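Side-chain contacts in 4-amino-4-deoxy-L-arabinose transferase or related glycosyltransferases of PMT family (PDB 5EZM), which probably transfers 4-amino-4-deoxy-L-arabinose from an undecaprenyl-phosphate carrier to lipid A, as a zinc-containing membrane glycosyltransferase of the GT-C fold: residues 215-220 against 327-332; 294-297 against 302-305; 120-125 against 149-154. All blocks are in the same frame, centred on the assembly; numbering follows the deposited sequence.

Contact 1: 215-220 against 327-332; sequences GLVLVV and AGIWAI. With DSL (mono-trans, octa-cis decaprenyl-phosphate), chain C.
Val-217 on helix 209-224 pushes its CG1 methyl against the root of Trp-330 on helix 323-339, reaching Trp-330 CA at 3.5 Å. The hollow it fills is bounded by that CA, by Trp-330 CB and by the benzo side of the indole, where Val-217 CG1 lies 3.9 Å from Trp-330 CE3, oblique to the ring. The other branch, Val-217 CG2, rests beside the same CA. One turn on, Val-220 supplies a second bump: its CG1 meets Ile-329 CG2 at 3.6 Å, and that isoleucine methyl in turn lies over the backbone oxygen Val-217 O, wedged between the two valines. Both valines hold CG1 anti to the backbone N (chi1 175° in Val-217), which sends these methyls across the gap. The axes of the two segments approach to 9.1 Å, their directions 127° apart, and Val-217 marks the closest backbone approach.

The polyprenyl chain of the bound decaprenyl phosphate completes the hollow. Its C21 sits in the plane of the indole at the ring edge and also 3.6 Å from Val-217 CG1, and its C23 lies 3.5 Å from Trp-330 CZ3. Further along the lipid, Gly-215 offers a bare CA to C34, where a CB would collide with the chain. Trp-330 NE1 is hydrogen-bonded to Pro-351 O, which should limit the turn of the ring. With no hydrogen bond between the segments, adhesion rests on apolar packing, and methyls and indole together form a greasy wall suited to an isoprenoid tail.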
loop_
_atom_site.group_PDB
_atom_site.type_symbol
_atom_site.label_atom_id
_atom_site.label_comp_id
_atom_site.label_asym_id
_atom_site.label_seq_id
_atom_site.Cartn_x
_atom_site.Cartn_y
_atom_site.Cartn_z
ATOM N N GLY A 215 -6.915 6.991 -19.328
ATOM C CA GLY A 215 -7.411 7.003 -20.697
ATOM C C GLY A 215 -8.634 6.131 -20.881
ATOM O O GLY A 215 -9.630 6.552 -21.476
ATOM N N LEU A 216 -8.579 4.904 -20.358
ATOM C CA LEU A 216 -9.762 4.051 -20.315
ATOM C C LEU A 216 -10.944 4.801 -19.710
ATOM O O LEU A 216 -11.954 5.047 -20.381
ATOM C CB LEU A 216 -9.457 2.780 -19.518
ATOM C CG LEU A 216 -10.639 1.860 -19.208
ATOM C CD1 LEU A 216 -11.209 1.252 -20.482
ATOM C CD2 LEU A 216 -10.236 0.777 -18.215
ATOM N N VAL A 217 -10.804 5.219 -18.446
ATOM C CA VAL A 217 -11.851 5.995 -17.785
ATOM C C VAL A 217 -12.237 7.204 -18.623
ATOM O O VAL A 217 -13.400 7.629 -18.624
ATOM C CB VAL A 217 -11.394 6.404 -16.369
ATOM C CG1 VAL A 217 -12.425 7.304 -15.713
ATOM C CG2 VAL A 217 -11.150 5.169 -15.520
ATOM N N LEU A 218 -11.286 7.760 -19.372
ATOM C CA LEU A 218 -11.612 8.880 -20.242
ATOM C C LEU A 218 -12.525 8.436 -21.377
ATOM O O LEU A 218 -13.632 8.966 -21.540
ATOM C CB LEU A 218 -10.332 9.518 -20.782
ATOM C CG LEU A 218 -10.524 10.766 -21.645
ATOM C CD1 LEU A 218 -11.482 11.740 -20.978
ATOM C CD2 LEU A 218 -9.182 11.429 -21.904
ATOM N N VAL A 219 -12.095 7.437 -22.159
ATOM C CA VAL A 219 -12.854 7.087 -23.360
ATOM C C VAL A 219 -14.245 6.600 -22.982
ATOM O O VAL A 219 -15.247 7.029 -23.569
ATOM C CB VAL A 219 -12.092 6.061 -24.226
ATOM C CG1 VAL A 219 -10.843 6.692 -24.822
ATOM C CG2 VAL A 219 -11.726 4.815 -23.440
ATOM N N VAL A 220 -14.332 5.741 -21.959
ATOM C CA VAL A 220 -15.629 5.299 -21.453
ATOM C C VAL A 220 -16.513 6.503 -21.161
ATOM O O VAL A 220 -17.677 6.561 -21.581
ATOM C CB VAL A 220 -15.447 4.419 -20.203
ATOM C CG1 VAL A 220 -16.801 3.994 -19.656
ATOM C CG2 VAL A 220 -14.597 3.203 -20.530
ATOM N N ALA A 327 -16.259 10.470 -11.552
ATOM C CA ALA A 327 -15.783 9.649 -10.443
ATOM C C ALA A 327 -16.378 8.247 -10.500
ATOM O O ALA A 327 -15.679 7.257 -10.248
ATOM C CB ALA A 327 -16.116 10.321 -9.111
ATOM N N GLY A 328 -17.665 8.145 -10.836
ATOM C CA GLY A 328 -18.294 6.839 -10.919
ATOM C C GLY A 328 -17.721 5.979 -12.029
ATOM O O GLY A 328 -17.504 4.779 -11.846
ATOM N N ILE A 329 -17.472 6.578 -13.197
ATOM C CA ILE A 329 -16.838 5.834 -14.281
ATOM C C ILE A 329 -15.402 5.481 -13.914
ATOM O O ILE A 329 -14.887 4.435 -14.325
ATOM C CB ILE A 329 -16.921 6.638 -15.591
ATOM C CG1 ILE A 329 -18.380 6.769 -16.031
ATOM C CG2 ILE A 329 -16.096 5.982 -16.686
ATOM C CD1 ILE A 329 -18.571 7.555 -17.308
ATOM N N TRP A 330 -14.737 6.333 -13.133
ATOM C CA TRP A 330 -13.427 5.995 -12.589
ATOM C C TRP A 330 -13.494 4.702 -11.783
ATOM O O TRP A 330 -12.852 3.699 -12.126
ATOM C CB TRP A 330 -12.926 7.161 -11.733
ATOM C CG TRP A 330 -11.558 7.003 -11.152
ATOM C CD1 TRP A 330 -11.225 6.355 -9.998
ATOM C CD2 TRP A 330 -10.340 7.536 -11.679
ATOM N NE1 TRP A 330 -9.870 6.440 -9.783
ATOM C CE2 TRP A 330 -9.305 7.161 -10.802
ATOM C CE3 TRP A 330 -10.020 8.286 -12.815
ATOM C CZ2 TRP A 330 -7.977 7.509 -11.025
ATOM C CZ3 TRP A 330 -8.702 8.629 -13.031
ATOM C CH2 TRP A 330 -7.698 8.242 -12.143
ATOM N N ALA A 331 -14.313 4.699 -10.728
ATOM C CA ALA A 331 -14.392 3.543 -9.839
ATOM C C ALA A 331 -14.855 2.292 -10.581
ATOM O O ALA A 331 -14.247 1.221 -10.455
ATOM C CB ALA A 331 -15.325 3.853 -8.669
ATOM N N ILE A 332 -15.930 2.408 -11.363
ATOM C CA ILE A 332 -16.501 1.235 -12.020
ATOM C C ILE A 332 -15.548 0.699 -13.083
ATOM O O ILE A 332 -15.289 -0.508 -13.155
ATOM C CB ILE A 332 -17.880 1.567 -12.618
ATOM C CG1 ILE A 332 -18.866 1.954 -11.514
ATOM C CG2 ILE A 332 -18.413 0.383 -13.412
ATOM C CD1 ILE A 332 -20.168 2.537 -12.034
HETATM C C21 DSL C . -10.518 10.297 -15.936
HETATM C C22 DSL C . -9.258 11.141 -16.015
HETATM C C23 DSL C . -8.649 11.718 -14.742
HETATM C C24 DSL C . -8.686 11.375 -17.206
HETATM C C25 DSL C . -7.397 12.232 -17.298
HETATM C C26 DSL C . -6.405 11.514 -18.254
HETATM C C27 DSL C . -6.003 12.477 -19.422
HETATM C C28 DSL C . -6.075 14.010 -19.216
HETATM C C29 DSL C . -5.596 11.970 -20.602
HETATM C C30 DSL C . -5.522 10.434 -20.804
HETATM C C31 DSL C . -5.725 10.082 -22.316
HETATM C C32 DSL C . -4.555 9.160 -22.813
HETATM C C33 DSL C . -3.197 9.775 -23.200
HETATM C C34 DSL C . -4.744 7.823 -22.914
#

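Contact 2: 294-297 against 302-305; sequences GGFL and IFPK. With MPG ([(Z)-octadec-9-enyl] (2R)-2,3-bis(oxidanyl)propanoate), chain L; MPG ([(Z)-octadec-9-enyl] (2R)-2,3-bis(oxidanyl)propanoate), chain E; MPG ([(Z)-octadec-9-enyl] (2R)-2,3-bis(oxidanyl)propanoate), chain O.
Phe-296 and Phe-303 meet obliquely across the short link between helix 288-295 and helix 303-310. Their ring planes are inclined at 51° and their centroids lie 5.8 Å apart, a geometry that is neither a stack nor an edge-to-face pair. Contact is made at one corner: the far carbon Phe-303 CZ comes 4.0 Å from Phe-296 CD2, and it is equally near Phe-296 CB, so the tip of one ring nestles into the base of the other. Phe-296 directs its CB toward the other segment, whereas Phe-303 starts off across that direction, and a chi1 of -106° brings its ring back to the contact.

Lipid covers one face of the Phe-303 ring: C6 of MPG chain E stands 3.7 Å above the plane, offset toward the rim, and C4 of MPG chain E is 3.6 Å from Phe-303 CE1. MPG chain O approaches Phe-303 CB through its C2 and continues to Pro-304, its C4 3.7 Å from Pro-304 CD. MPG chain L passes Gly-294 O and Leu-297 CD2.

The two rings thus pack where one short helix ends and the next begins, in a region predicted to span the membrane. The Phe-296 ring also meets that of Trp-299 and packs on Leu-356 and Ala-360 of helix 352-365. Ile-302 touches Ala-363 and Leu-364 farther along that helix, which therefore backs both segments.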
loop_
_atom_site.group_PDB
_atom_site.type_symbol
_atom_site.label_atom_id
_atom_site.label_comp_id
_atom_site.label_asym_id
_atom_site.label_seq_id
_atom_site.Cartn_x
_atom_site.Cartn_y
_atom_site.Cartn_z
ATOM N N GLY A 294 -15.651 -4.602 1.799
ATOM C CA GLY A 294 -14.988 -4.507 3.087
ATOM C C GLY A 294 -14.114 -3.276 3.218
ATOM O O GLY A 294 -14.004 -2.701 4.304
ATOM N N GLY A 295 -13.485 -2.854 2.123
ATOM C CA GLY A 295 -12.616 -1.695 2.143
ATOM C C GLY A 295 -13.333 -0.368 2.181
ATOM O O GLY A 295 -12.696 0.661 2.421
ATOM N N PHE A 296 -14.639 -0.372 1.937
ATOM C CA PHE A 296 -15.485 0.806 2.066
ATOM C C PHE A 296 -16.632 0.527 3.034
ATOM O O PHE A 296 -17.742 1.037 2.862
ATOM C CB PHE A 296 -16.015 1.233 0.699
ATOM C CG PHE A 296 -16.182 2.716 0.544
ATOM C CD1 PHE A 296 -15.084 3.560 0.602
ATOM C CD2 PHE A 296 -17.434 3.268 0.316
ATOM C CE1 PHE A 296 -15.231 4.928 0.453
ATOM C CE2 PHE A 296 -17.586 4.633 0.161
ATOM C CZ PHE A 296 -16.481 5.465 0.231
ATOM N N LEU A 297 -16.359 -0.283 4.060
ATOM C CA LEU A 297 -17.428 -0.868 4.868
ATOM C C LEU A 297 -18.276 0.162 5.606
ATOM O O LEU A 297 -19.513 0.065 5.537
ATOM C CB LEU A 297 -16.830 -1.895 5.835
ATOM C CG LEU A 297 -17.821 -2.711 6.667
ATOM C CD1 LEU A 297 -18.750 -3.513 5.770
ATOM C CD2 LEU A 297 -17.074 -3.625 7.616
ATOM N N ILE A 302 -24.676 3.148 2.124
ATOM C CA ILE A 302 -25.023 4.185 1.160
ATOM C C ILE A 302 -24.475 3.877 -0.228
ATOM O O ILE A 302 -24.471 4.760 -1.096
ATOM C CB ILE A 302 -24.568 5.583 1.622
ATOM C CG1 ILE A 302 -23.041 5.691 1.630
ATOM C CG2 ILE A 302 -25.158 5.925 2.984
ATOM C CD1 ILE A 302 -22.534 7.107 1.778
ATOM N N PHE A 303 -24.016 2.649 -0.467
ATOM C CA PHE A 303 -23.571 2.288 -1.811
ATOM C C PHE A 303 -24.621 2.554 -2.886
ATOM O O PHE A 303 -24.246 3.060 -3.958
ATOM C CB PHE A 303 -23.111 0.822 -1.843
ATOM C CG PHE A 303 -21.617 0.661 -1.908
ATOM C CD1 PHE A 303 -20.885 1.271 -2.918
ATOM C CD2 PHE A 303 -20.942 -0.100 -0.966
ATOM C CE1 PHE A 303 -19.510 1.130 -2.983
ATOM C CE2 PHE A 303 -19.564 -0.245 -1.026
ATOM C CZ PHE A 303 -18.849 0.370 -2.036
ATOM N N PRO A 304 -25.916 2.261 -2.690
ATOM C CA PRO A 304 -26.902 2.721 -3.683
ATOM C C PRO A 304 -26.902 4.228 -3.862
ATOM O O PRO A 304 -26.929 4.714 -4.999
ATOM C CB PRO A 304 -28.232 2.212 -3.111
ATOM C CG PRO A 304 -27.855 1.036 -2.291
ATOM C CD PRO A 304 -26.538 1.387 -1.678
ATOM N N LYS A 305 -26.854 4.985 -2.763
ATOM C CA LYS A 305 -26.849 6.439 -2.838
ATOM C C LYS A 305 -25.592 6.992 -3.497
ATOM O O LYS A 305 -25.553 8.187 -3.809
ATOM C CB LYS A 305 -27.026 7.029 -1.437
ATOM C CG LYS A 305 -28.465 6.969 -0.949
ATOM C CD LYS A 305 -28.579 7.086 0.561
ATOM C CE LYS A 305 -30.043 7.018 0.993
ATOM N NZ LYS A 305 -30.202 6.909 2.473
HETATM C C5 MPG L . -14.805 -6.402 8.327
HETATM C C6 MPG L . -13.515 -6.654 7.526
HETATM C C7 MPG L . -12.827 -5.358 7.047
HETATM C C8 MPG L . -11.865 -5.632 5.864
HETATM C C9 MPG L . -11.046 -4.392 5.428
HETATM C C10 MPG L . -10.278 -4.639 4.100
HETATM C C11 MPG L . -9.040 -3.730 3.963
HETATM C C12 MPG L . -8.280 -3.971 2.614
HETATM C C13 MPG L . -6.987 -3.135 2.512
HETATM C C14 MPG L . -6.064 -3.601 1.342
HETATM C C15 MPG L . -4.643 -2.957 1.413
HETATM C C16 MPG L . -3.869 -3.066 0.069
HETATM C C2 MPG E . -18.198 -0.573 -6.932
HETATM C C3 MPG E . -19.076 -1.781 -6.633
HETATM C C4 MPG E . -19.800 -1.650 -5.302
HETATM C C5 MPG E . -20.512 -2.944 -4.874
HETATM C C6 MPG E . -21.449 -2.719 -3.674
HETATM C C1 MPG E . -17.454 -0.703 -8.264
HETATM C C2 MPG O . -24.293 -2.892 -0.754
HETATM C C3 MPG O . -25.506 -3.004 0.164
HETATM C C4 MPG O . -26.173 -1.657 0.401
HETATM C C5 MPG O . -27.459 -1.754 1.237
HETATM C C6 MPG O . -28.305 -0.472 1.157
HETATM C C7 MPG O . -29.733 -0.682 1.694
HETATM C C8 MPG O . -30.720 0.407 1.208
HETATM C C1 MPG O . -23.682 -4.251 -1.102
#

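Contact 3: 120-125 against 149-154; sequences LGIGVS and PMWSVA. With MPG ([(Z)-octadec-9-enyl] (2R)-2,3-bis(oxidanyl)propanoate), chain F; MPG ([(Z)-octadec-9-enyl] (2R)-2,3-bis(oxidanyl)propanoate), chain L.
Trp-151 brings the CZ2 corner of its indole to the bare backbone of Gly-121, with Trp-151 CZ2 3.6 Å from Gly-121 CA. A CB at this glycine would run into the same ring carbon, so the benzo side comes this near only because there is no side chain. The pyrrole side is met by Ile-122, whose CG1 lies 3.6 Å from Trp-151 NE1 and 4.0 Å from Trp-151 CD1; the two side chains cross obliquely. Both partners approach the ring at a slant. With chi1 at -168° the indole extends from helix 149-155 toward helix 112-133, across a CA separation of 8.9 Å between Gly-121 and Trp-151.

In the next shell, Trp-151 NE1 is hydrogen-bonded to Gly-118 O, one turn before Gly-121 on helix 112-133, and this fixes the rotation of the ring. Ile-353 and Pro-354 of helix 352-365 and Met-162 and Ala-165 of helix 160-178 also pack on it. Ile-122 is backed by Leu-145 of helix 135-147.

Lipid also packs on each of the two helices. On helix 112-133, MPG chain F passes Gly-123, whose CA is 3.7 Å from its C7, and touches Leu-120. On helix 149-155, MPG chain L meets Met-150 CE through its C12, 3.7 Å away, and Ala-154 CB.

A leucine in place of Trp-151 would probably leave Gly-118 O without its indole donor and open a gap beside Gly-121. Apolar contact holds the two segments together, while the NE1 bond to Gly-118 O spares the buried indole an unpaired donor.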
loop_
_atom_site.group_PDB
_atom_site.type_symbol
_atom_site.label_atom_id
_atom_site.label_comp_id
_atom_site.label_asym_id
_atom_site.label_seq_id
_atom_site.Cartn_x
_atom_site.Cartn_y
_atom_site.Cartn_z
ATOM N N LEU A 120 -2.450 12.844 0.853
ATOM C CA LEU A 120 -2.577 13.540 -0.420
ATOM C C LEU A 120 -3.904 13.214 -1.094
ATOM O O LEU A 120 -4.588 14.112 -1.602
ATOM C CB LEU A 120 -1.405 13.172 -1.329
ATOM C CG LEU A 120 -1.276 13.965 -2.626
ATOM C CD1 LEU A 120 -1.222 15.456 -2.327
ATOM C CD2 LEU A 120 -0.047 13.529 -3.399
ATOM N N GLY A 121 -4.281 11.934 -1.106
ATOM C CA GLY A 121 -5.565 11.558 -1.672
ATOM C C GLY A 121 -6.729 12.212 -0.954
ATOM O O GLY A 121 -7.660 12.720 -1.591
ATOM N N ILE A 122 -6.691 12.216 0.383
ATOM C CA ILE A 122 -7.723 12.922 1.143
ATOM C C ILE A 122 -7.789 14.381 0.709
ATOM O O ILE A 122 -8.848 14.886 0.316
ATOM C CB ILE A 122 -7.463 12.804 2.654
ATOM C CG1 ILE A 122 -7.582 11.352 3.112
ATOM C CG2 ILE A 122 -8.430 13.695 3.421
ATOM C CD1 ILE A 122 -7.309 11.157 4.593
ATOM N N GLY A 123 -6.648 15.067 0.750
ATOM C CA GLY A 123 -6.560 16.479 0.442
ATOM C C GLY A 123 -7.080 16.860 -0.928
ATOM O O GLY A 123 -8.007 17.669 -1.034
ATOM N N VAL A 124 -6.501 16.288 -1.987
ATOM C CA VAL A 124 -6.934 16.662 -3.330
ATOM C C VAL A 124 -8.360 16.191 -3.590
ATOM O O VAL A 124 -9.115 16.851 -4.323
ATOM C CB VAL A 124 -5.950 16.127 -4.386
ATOM C CG1 VAL A 124 -4.546 16.637 -4.100
ATOM C CG2 VAL A 124 -5.977 14.607 -4.441
ATOM N N SER A 125 -8.765 15.069 -2.987
ATOM C CA SER A 125 -10.134 14.598 -3.168
ATOM C C SER A 125 -11.135 15.609 -2.625
ATOM O O SER A 125 -12.086 15.992 -3.319
ATOM C CB SER A 125 -10.318 13.239 -2.497
ATOM O OG SER A 125 -9.615 12.231 -3.199
ATOM N N PRO A 149 -11.663 1.784 5.553
ATOM C CA PRO A 149 -10.531 0.973 6.025
ATOM C C PRO A 149 -9.512 0.670 4.945
ATOM O O PRO A 149 -8.329 0.521 5.262
ATOM C CB PRO A 149 -11.209 -0.305 6.532
ATOM C CG PRO A 149 -12.461 -0.390 5.747
ATOM C CD PRO A 149 -12.925 1.028 5.576
ATOM N N MET A 150 -9.925 0.569 3.680
ATOM C CA MET A 150 -8.946 0.322 2.626
ATOM C C MET A 150 -7.994 1.503 2.470
ATOM O O MET A 150 -6.785 1.310 2.288
ATOM C CB MET A 150 -9.654 0.015 1.308
ATOM C CG MET A 150 -8.721 -0.171 0.125
ATOM S SD MET A 150 -9.487 -1.072 -1.242
ATOM C CE MET A 150 -9.277 -2.761 -0.689
ATOM N N TRP A 151 -8.507 2.730 2.575
ATOM C CA TRP A 151 -7.643 3.890 2.390
ATOM C C TRP A 151 -6.722 4.102 3.587
ATOM O O TRP A 151 -5.549 4.454 3.414
ATOM C CB TRP A 151 -8.479 5.141 2.131
ATOM C CG TRP A 151 -7.649 6.290 1.654
ATOM C CD1 TRP A 151 -7.273 7.388 2.371
ATOM C CD2 TRP A 151 -7.065 6.440 0.356
ATOM N NE1 TRP A 151 -6.501 8.219 1.595
ATOM C CE2 TRP A 151 -6.359 7.659 0.354
ATOM C CE3 TRP A 151 -7.073 5.663 -0.807
ATOM C CZ2 TRP A 151 -5.669 8.118 -0.764
ATOM C CZ3 TRP A 151 -6.387 6.118 -1.914
ATOM C CH2 TRP A 151 -5.695 7.337 -1.887
ATOM N N SER A 152 -7.225 3.898 4.809
ATOM C CA SER A 152 -6.400 4.122 5.996
ATOM C C SER A 152 -5.408 2.983 6.206
ATOM O O SER A 152 -4.212 3.221 6.417
ATOM C CB SER A 152 -7.287 4.291 7.231
ATOM O OG SER A 152 -7.862 3.056 7.625
ATOM N N VAL A 153 -5.896 1.742 6.161
ATOM C CA VAL A 153 -5.021 0.574 6.256
ATOM C C VAL A 153 -3.964 0.616 5.160
ATOM O O VAL A 153 -2.757 0.576 5.430
ATOM C CB VAL A 153 -5.843 -0.726 6.196
ATOM C CG1 VAL A 153 -4.954 -1.920 5.854
ATOM C CG2 VAL A 153 -6.557 -0.961 7.514
ATOM N N ALA A 154 -4.404 0.707 3.900
ATOM C CA ALA A 154 -3.446 0.782 2.804
ATOM C C ALA A 154 -2.533 1.994 2.945
ATOM O O ALA A 154 -1.369 1.948 2.534
ATOM C CB ALA A 154 -4.180 0.811 1.462
HETATM C C2 MPG F . 0.813 16.136 1.996
HETATM C C3 MPG F . -0.564 16.194 1.346
HETATM C C4 MPG F . -1.365 17.422 1.754
HETATM C C5 MPG F . -2.719 17.479 1.028
HETATM C C6 MPG F . -3.100 18.901 0.586
HETATM C C7 MPG F . -4.017 18.899 -0.651
HETATM C C8 MPG F . -4.643 20.286 -0.925
HETATM C C1 MPG F . 1.727 15.111 1.320
HETATM C C5 MPG L . -14.805 -6.402 8.327
HETATM C C6 MPG L . -13.515 -6.654 7.526
HETATM C C7 MPG L . -12.827 -5.358 7.047
HETATM C C8 MPG L . -11.865 -5.632 5.864
HETATM C C9 MPG L . -11.046 -4.392 5.428
HETATM C C10 MPG L . -10.278 -4.639 4.100
HETATM C C11 MPG L . -9.040 -3.730 3.963
HETATM C C12 MPG L . -8.280 -3.971 2.614
HETATM C C13 MPG L . -6.987 -3.135 2.512
HETATM C C14 MPG L . -6.064 -3.601 1.342
HETATM C C15 MPG L . -4.643 -2.957 1.413
HETATM C C16 MPG L . -3.869 -3.066 0.069
#

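In the fold
From the N terminus, contact 3 comes first, closing a loop of 23 residues made of the end of helix 112-133 and helix 135-147, as helix 149-155 returns to helix 112-133. Contact 1 opens later, on helix 209-224, and closes a much longer loop at helix 323-339. Contact 2 is nested inside it, across a short link joining helix 288-295 to helix 303-310. Contacts 2 and 3 touch: Gly-295 O lies 3.0 Å from Met-150 N, a probable hydrogen bond, and both line the same bound lipid chain. Contact 1 stands apart, its centre about 19 Å from either of the other two centres. Contacts 2 and 3 each join helices close in sequence, whereas contact 1 spans more than 100 residues.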